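Local structure of probable ss-1,3-N-acetylglucosaminyltransferase (6H21) at residues 81-86 with 90-95; 276-281 with 302-307. The protein is a probable glycosyltransferase with a GT-A family 2 domain and a TarS-type linker domain, modelled with manganese and uridine-diphosphate-N-acetylglucosamine. All coordinates share one frame; numbering follows the deposited sequence.

Contact 1: residues 81-86 with 90-95; sequences KQLKKN and ASVPRN. With UD1 (uridine-diphosphate-N-acetylglucosamine), chain X.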
# COMPACT_ATOMS: atom_id res chain seq x y z
N LYS C 81 -41.59 -11.46 36.18
CA LYS C 81 -42.15 -10.15 35.83
C LYS C 81 -42.27 -10.10 34.30
O LYS C 81 -41.40 -10.60 33.60
CB LYS C 81 -41.24 -9.03 36.34
CG LYS C 81 -41.84 -7.62 36.36
N GLN C 82 -43.36 -9.50 33.80
CA GLN C 82 -43.48 -9.18 32.38
C GLN C 82 -43.39 -7.66 32.21
O GLN C 82 -43.96 -6.90 33.00
CB GLN C 82 -44.76 -9.73 31.74
CG GLN C 82 -44.68 -9.74 30.21
CD GLN C 82 -45.98 -10.13 29.54
OE1 GLN C 82 -45.99 -10.91 28.58
NE2 GLN C 82 -47.08 -9.57 30.01
N LEU C 83 -42.66 -7.23 31.18
CA LEU C 83 -42.56 -5.82 30.84
C LEU C 83 -43.78 -5.41 30.00
O LEU C 83 -44.38 -6.26 29.32
CB LEU C 83 -41.24 -5.59 30.09
CG LEU C 83 -39.98 -6.07 30.82
CD1 LEU C 83 -38.76 -5.85 29.95
CD2 LEU C 83 -39.82 -5.38 32.17
N LYS C 84 -44.12 -4.12 30.05
CA LYS C 84 -45.31 -3.55 29.39
C LYS C 84 -45.13 -3.57 27.86
O LYS C 84 -46.06 -3.90 27.15
CB LYS C 84 -45.57 -2.12 29.88
N LYS C 85 -43.93 -3.20 27.38
CA LYS C 85 -43.59 -3.18 25.95
C LYS C 85 -42.29 -3.94 25.72
O LYS C 85 -41.45 -4.03 26.62
CB LYS C 85 -43.44 -1.73 25.46
N ASN C 86 -42.11 -4.47 24.50
CA ASN C 86 -40.91 -5.19 24.10
C ASN C 86 -39.76 -4.20 23.90
O ASN C 86 -39.89 -3.28 23.11
CB ASN C 86 -41.15 -6.00 22.82
CG ASN C 86 -39.89 -6.65 22.30
OD1 ASN C 86 -39.41 -6.28 21.24
ND2 ASN C 86 -39.34 -7.59 23.05
N ALA C 90 -31.85 -7.94 25.25
CA ALA C 90 -31.72 -8.45 26.64
C ALA C 90 -31.46 -7.33 27.67
O ALA C 90 -31.64 -7.56 28.87
CB ALA C 90 -30.64 -9.49 26.71
N SER C 91 -31.09 -6.12 27.22
CA SER C 91 -30.59 -5.09 28.15
C SER C 91 -31.62 -4.71 29.24
O SER C 91 -31.32 -4.83 30.42
CB SER C 91 -30.07 -3.89 27.39
OG SER C 91 -28.89 -4.25 26.68
N VAL C 92 -32.83 -4.26 28.87
CA VAL C 92 -33.83 -3.81 29.87
C VAL C 92 -34.29 -4.98 30.74
O VAL C 92 -34.31 -4.87 31.98
CB VAL C 92 -35.01 -3.09 29.19
CG1 VAL C 92 -36.16 -2.85 30.15
CG2 VAL C 92 -34.58 -1.77 28.56
N PRO C 93 -34.70 -6.13 30.16
CA PRO C 93 -35.06 -7.30 30.97
C PRO C 93 -33.95 -7.72 31.95
O PRO C 93 -34.23 -8.06 33.08
CB PRO C 93 -35.31 -8.44 29.96
CG PRO C 93 -35.48 -7.76 28.61
CD PRO C 93 -34.87 -6.38 28.72
N ARG C 94 -32.69 -7.69 31.52
CA ARG C 94 -31.58 -8.03 32.41
C ARG C 94 -31.45 -6.98 33.51
O ARG C 94 -31.21 -7.34 34.68
CB ARG C 94 -30.27 -8.21 31.63
CG ARG C 94 -30.16 -9.53 30.88
CD ARG C 94 -28.89 -9.55 30.05
NE ARG C 94 -28.67 -10.73 29.23
CZ ARG C 94 -27.80 -10.78 28.22
NH1 ARG C 94 -27.15 -9.67 27.89
NH2 ARG C 94 -27.58 -11.91 27.56
N ASN C 95 -31.61 -5.69 33.16
CA ASN C 95 -31.59 -4.61 34.16
C ASN C 95 -32.72 -4.83 35.17
O ASN C 95 -32.51 -4.66 36.38
CB ASN C 95 -31.74 -3.21 33.54
CG ASN C 95 -30.49 -2.70 32.85
OD1 ASN C 95 -29.39 -3.22 33.07
ND2 ASN C 95 -30.65 -1.69 32.02
C1' UD1 X . -26.14 -13.39 21.28
C2' UD1 X . -24.75 -13.61 21.89
C3' UD1 X . -24.88 -13.85 23.39
C4' UD1 X . -25.65 -12.70 24.03
C5' UD1 X . -26.96 -12.41 23.29
C6' UD1 X . -27.68 -11.17 23.85
C7' UD1 X . -23.06 -14.64 20.41
C8' UD1 X . -22.50 -15.93 19.89
N2' UD1 X . -24.09 -14.75 21.26
O1' UD1 X . -26.91 -14.58 21.52
O3' UD1 X . -23.58 -13.97 23.98
O4' UD1 X . -25.94 -13.04 25.39
O5' UD1 X . -26.75 -12.25 21.87
O6' UD1 X . -26.83 -10.03 23.89
O7' UD1 X . -22.59 -13.56 20.10
N1 UD1 X . -34.36 -11.27 24.21
C2 UD1 X . -35.07 -10.25 24.87
N3 UD1 X . -35.80 -9.37 24.20
C4 UD1 X . -35.90 -9.43 22.87
C5 UD1 X . -35.21 -10.43 22.18
C6 UD1 X . -34.42 -11.35 22.87
O2 UD1 X . -35.03 -10.14 26.10
O4 UD1 X . -36.62 -8.59 22.30
C1B UD1 X . -33.57 -12.18 25.04
C2B UD1 X . -33.70 -13.65 24.65
O2' UD1 X . -34.90 -14.20 25.17
C3B UD1 X . -32.44 -14.23 25.27
C4B UD1 X . -31.43 -13.08 25.20
O4B UD1 X . -32.18 -11.88 24.94
O3B UD1 X . -32.67 -14.59 26.64
C5B UD1 X . -30.42 -13.26 24.08
O5B UD1 X . -31.10 -13.66 22.90
PA UD1 X . -30.60 -14.88 22.00
O1A UD1 X . -31.59 -14.99 20.89
O2A UD1 X . -30.20 -16.09 22.83
O3A UD1 X . -29.28 -14.22 21.41
PB UD1 X . -28.15 -15.04 20.63
O1B UD1 X . -28.04 -14.46 19.26
O2B UD1 X . -28.30 -16.54 20.79
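Leu83 meets Val92 and Pro93 through a single methyl, and this is the whole apolar contact. Leu83 CD1 lies 4.0 Å from CG1 of Val92 and equally far from CG of Pro93. The Leu83 side chain runs at about a right angle to that of Pro93.

The polar contacts go to uridine-diphosphate-N-acetylglucosamine, one from each segment. Asn86 ND2 donates an almost straight hydrogen bond to the uracil O4 (3.0 Å, 169°) and a second one to the carbonyl of Asp59. Arg94, its chain extended, donates from NH2 to O4' of the N-acetylglucosamine ring at 2.9 Å. This bond lies in the guanidinium plane and is more bent (147°). Asp110 and Asp199 form salt bridges with the same guanidinium and probably fix its rotation.

Ala90 CB sits over the centre of the guanidinium face and also lies 3.3 Å from the ribose O4B. Pro93 CG approaches uracil O2 at 3.5 Å. Asn86, Ala90, Pro93 and Arg94 thus line the ligand pocket of the GT-A fold.

Strand 79-82 pairs in parallel with strand 52-58, whose Ile57 touches both Leu83 and Pro93. Helix 91-100 packs on that strand and, through Pro93 and Arg94, on Pro27 of strand 22-28.

Contact 2: residues 276-281 with 302-307; sequences TRLLRH and NNFSKT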
# COMPACT_ATOMS: atom_id res chain seq x y z
N THR C 276 -6.70 -4.70 19.58
CA THR C 276 -6.31 -5.94 18.92
C THR C 276 -7.53 -6.86 18.78
O THR C 276 -7.82 -7.36 17.70
CB THR C 276 -5.16 -6.64 19.64
OG1 THR C 276 -4.05 -5.74 19.73
CG2 THR C 276 -4.70 -7.92 18.95
N ARG C 277 -8.25 -7.06 19.89
CA ARG C 277 -9.46 -7.88 19.88
C ARG C 277 -10.46 -7.33 18.85
O ARG C 277 -11.09 -8.11 18.12
CB ARG C 277 -10.07 -7.94 21.28
CG ARG C 277 -11.39 -8.70 21.36
CD ARG C 277 -12.58 -7.77 21.32
NE ARG C 277 -13.75 -8.48 20.82
CZ ARG C 277 -14.71 -7.93 20.08
NH1 ARG C 277 -15.66 -8.70 19.57
NH2 ARG C 277 -14.70 -6.62 19.83
N LEU C 278 -10.62 -6.01 18.80
CA LEU C 278 -11.59 -5.37 17.92
C LEU C 278 -11.23 -5.62 16.44
O LEU C 278 -12.09 -5.94 15.59
CB LEU C 278 -11.63 -3.88 18.25
CG LEU C 278 -12.60 -3.04 17.43
CD1 LEU C 278 -14.02 -3.47 17.68
CD2 LEU C 278 -12.44 -1.56 17.74
N LEU C 279 -9.96 -5.44 16.11
CA LEU C 279 -9.46 -5.68 14.76
C LEU C 279 -9.57 -7.16 14.37
O LEU C 279 -9.79 -7.45 13.20
CB LEU C 279 -8.02 -5.19 14.67
CG LEU C 279 -7.87 -3.67 14.68
CD1 LEU C 279 -6.41 -3.26 14.74
CD2 LEU C 279 -8.55 -3.05 13.46
N ARG C 280 -9.48 -8.07 15.35
CA ARG C 280 -9.52 -9.53 15.11
C ARG C 280 -10.95 -10.07 14.98
O ARG C 280 -11.18 -11.01 14.20
CB ARG C 280 -8.80 -10.28 16.23
CG ARG C 280 -7.31 -10.43 16.00
CD ARG C 280 -6.63 -11.29 17.05
NE ARG C 280 -5.20 -11.24 16.81
CZ ARG C 280 -4.25 -11.35 17.74
NH1 ARG C 280 -4.58 -11.37 19.02
NH2 ARG C 280 -2.98 -11.43 17.37
N HIS C 281 -11.91 -9.50 15.72
CA HIS C 281 -13.26 -10.10 15.82
C HIS C 281 -14.38 -9.06 15.74
O HIS C 281 -15.53 -9.43 15.91
CB HIS C 281 -13.37 -10.92 17.11
CG HIS C 281 -12.47 -12.10 17.14
ND1 HIS C 281 -12.56 -13.12 16.20
CD2 HIS C 281 -11.44 -12.42 17.95
CE1 HIS C 281 -11.62 -14.01 16.43
NE2 HIS C 281 -10.93 -13.62 17.51
N ASN C 302 -15.84 6.42 8.69
CA ASN C 302 -15.91 7.69 9.40
C ASN C 302 -16.24 7.50 10.90
O ASN C 302 -15.62 8.12 11.74
CB ASN C 302 -16.91 8.65 8.76
CG ASN C 302 -16.75 10.05 9.32
OD1 ASN C 302 -15.71 10.68 9.12
ND2 ASN C 302 -17.75 10.52 10.05
N ASN C 303 -17.21 6.64 11.22
CA ASN C 303 -17.60 6.37 12.60
C ASN C 303 -16.46 5.64 13.34
O ASN C 303 -16.18 5.95 14.49
CB ASN C 303 -18.88 5.55 12.69
CG ASN C 303 -20.11 6.37 12.38
OD1 ASN C 303 -20.21 7.51 12.82
ND2 ASN C 303 -21.05 5.82 11.62
N PHE C 304 -15.85 4.66 12.66
CA PHE C 304 -14.76 3.86 13.23
C PHE C 304 -13.61 4.81 13.57
O PHE C 304 -13.07 4.75 14.67
CB PHE C 304 -14.31 2.77 12.25
CG PHE C 304 -13.53 1.62 12.82
CD1 PHE C 304 -12.91 1.70 14.06
CD2 PHE C 304 -13.37 0.44 12.10
CE1 PHE C 304 -12.19 0.63 14.56
CE2 PHE C 304 -12.66 -0.63 12.61
CZ PHE C 304 -12.09 -0.53 13.86
N SER C 305 -13.25 5.66 12.60
CA SER C 305 -12.12 6.58 12.71
C SER C 305 -12.36 7.57 13.86
O SER C 305 -11.51 7.77 14.72
CB SER C 305 -11.92 7.31 11.41
OG SER C 305 -10.80 8.18 11.51
N LYS C 306 -13.53 8.19 13.89
CA LYS C 306 -13.93 9.12 14.99
C LYS C 306 -13.75 8.48 16.39
O LYS C 306 -13.25 9.12 17.34
CB LYS C 306 -15.39 9.54 14.80
CG LYS C 306 -15.63 10.63 13.75
CD LYS C 306 -17.05 11.22 13.82
N THR C 307 -14.18 7.23 16.54
CA THR C 307 -14.08 6.51 17.81
C THR C 307 -12.61 6.20 18.17
O THR C 307 -12.19 6.38 19.34
CB THR C 307 -14.88 5.21 17.77
OG1 THR C 307 -16.25 5.56 17.55
CG2 THR C 307 -14.75 4.39 19.04
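Leu278 and Leu279 of helix 264-281 both touch one aromatic ring, that of Phe304 on helix 294-308. Thr276 comes first in the segment, and its CG2 lies 3.4 Å above the guanidinium plane of Arg280, one turn on, offset toward the rim.

Leu278 makes the closest approach. Its CB points toward the other helix, and CG is anti to the backbone N (chi1 -180°), which stretches the side chain out so that CD2 reaches the ring. This end methyl, Leu278 CD2, lies 3.9 Å from CE1 of Phe304 and 4.0 Å from CZ of the same ring. The two side chains come from opposite directions and meet near the far end of the ring. Tyr244 and Tyr252 of helix 242-256 also touch Leu278.

Leu279 adds a looser contact. Leu279 CD2 comes within 4.4 Å of Phe304 CZ. The same side chain touches Phe323 and Ile330 of helix 324-332.

Arg280 turns to another partner: its NH1 is hydrogen-bonded to Tyr170 OH.

On the other helix, Phe304 has CG anti to the backbone N (chi1 -161°), which carries the ring across to the leucines. It also stacks with Phe245 and touches Ile330. The backbones are well apart here: the nearest CA atoms, those of Leu278 and Phe304, are 10.8 Å from each other. The large phenyl ring spans much of that gap.

All three touching residues are buried. The contact is plain apolar core packing in a helical bundle, where helices 242-256, 264-281, 294-308 and 324-332 come together. This bundle belongs to the TarS-type linker domain.

Contact 1 and contact 2 lie in different domains and follow one another along the chain. Contact 1 is in the family 2 glycosyltransferase domain and takes a direct part in the pocket for uridine-diphosphate-N-acetylglucosamine. Contact 2 is in the helical linker domain and is core packing. The centres of contact 1 and contact 2 are 30 Å apart. The nearest atoms of contact 1 and contact 2 are about 14 Å apart, with no touch. The ligand extends from contact 1 in the general direction of the helices: the side chain of Leu278 is about 13 Å from the bound uridine-diphosphate-N-acetylglucosamine. The side chain of Pro93 is about 13 Å from a bound manganese ion.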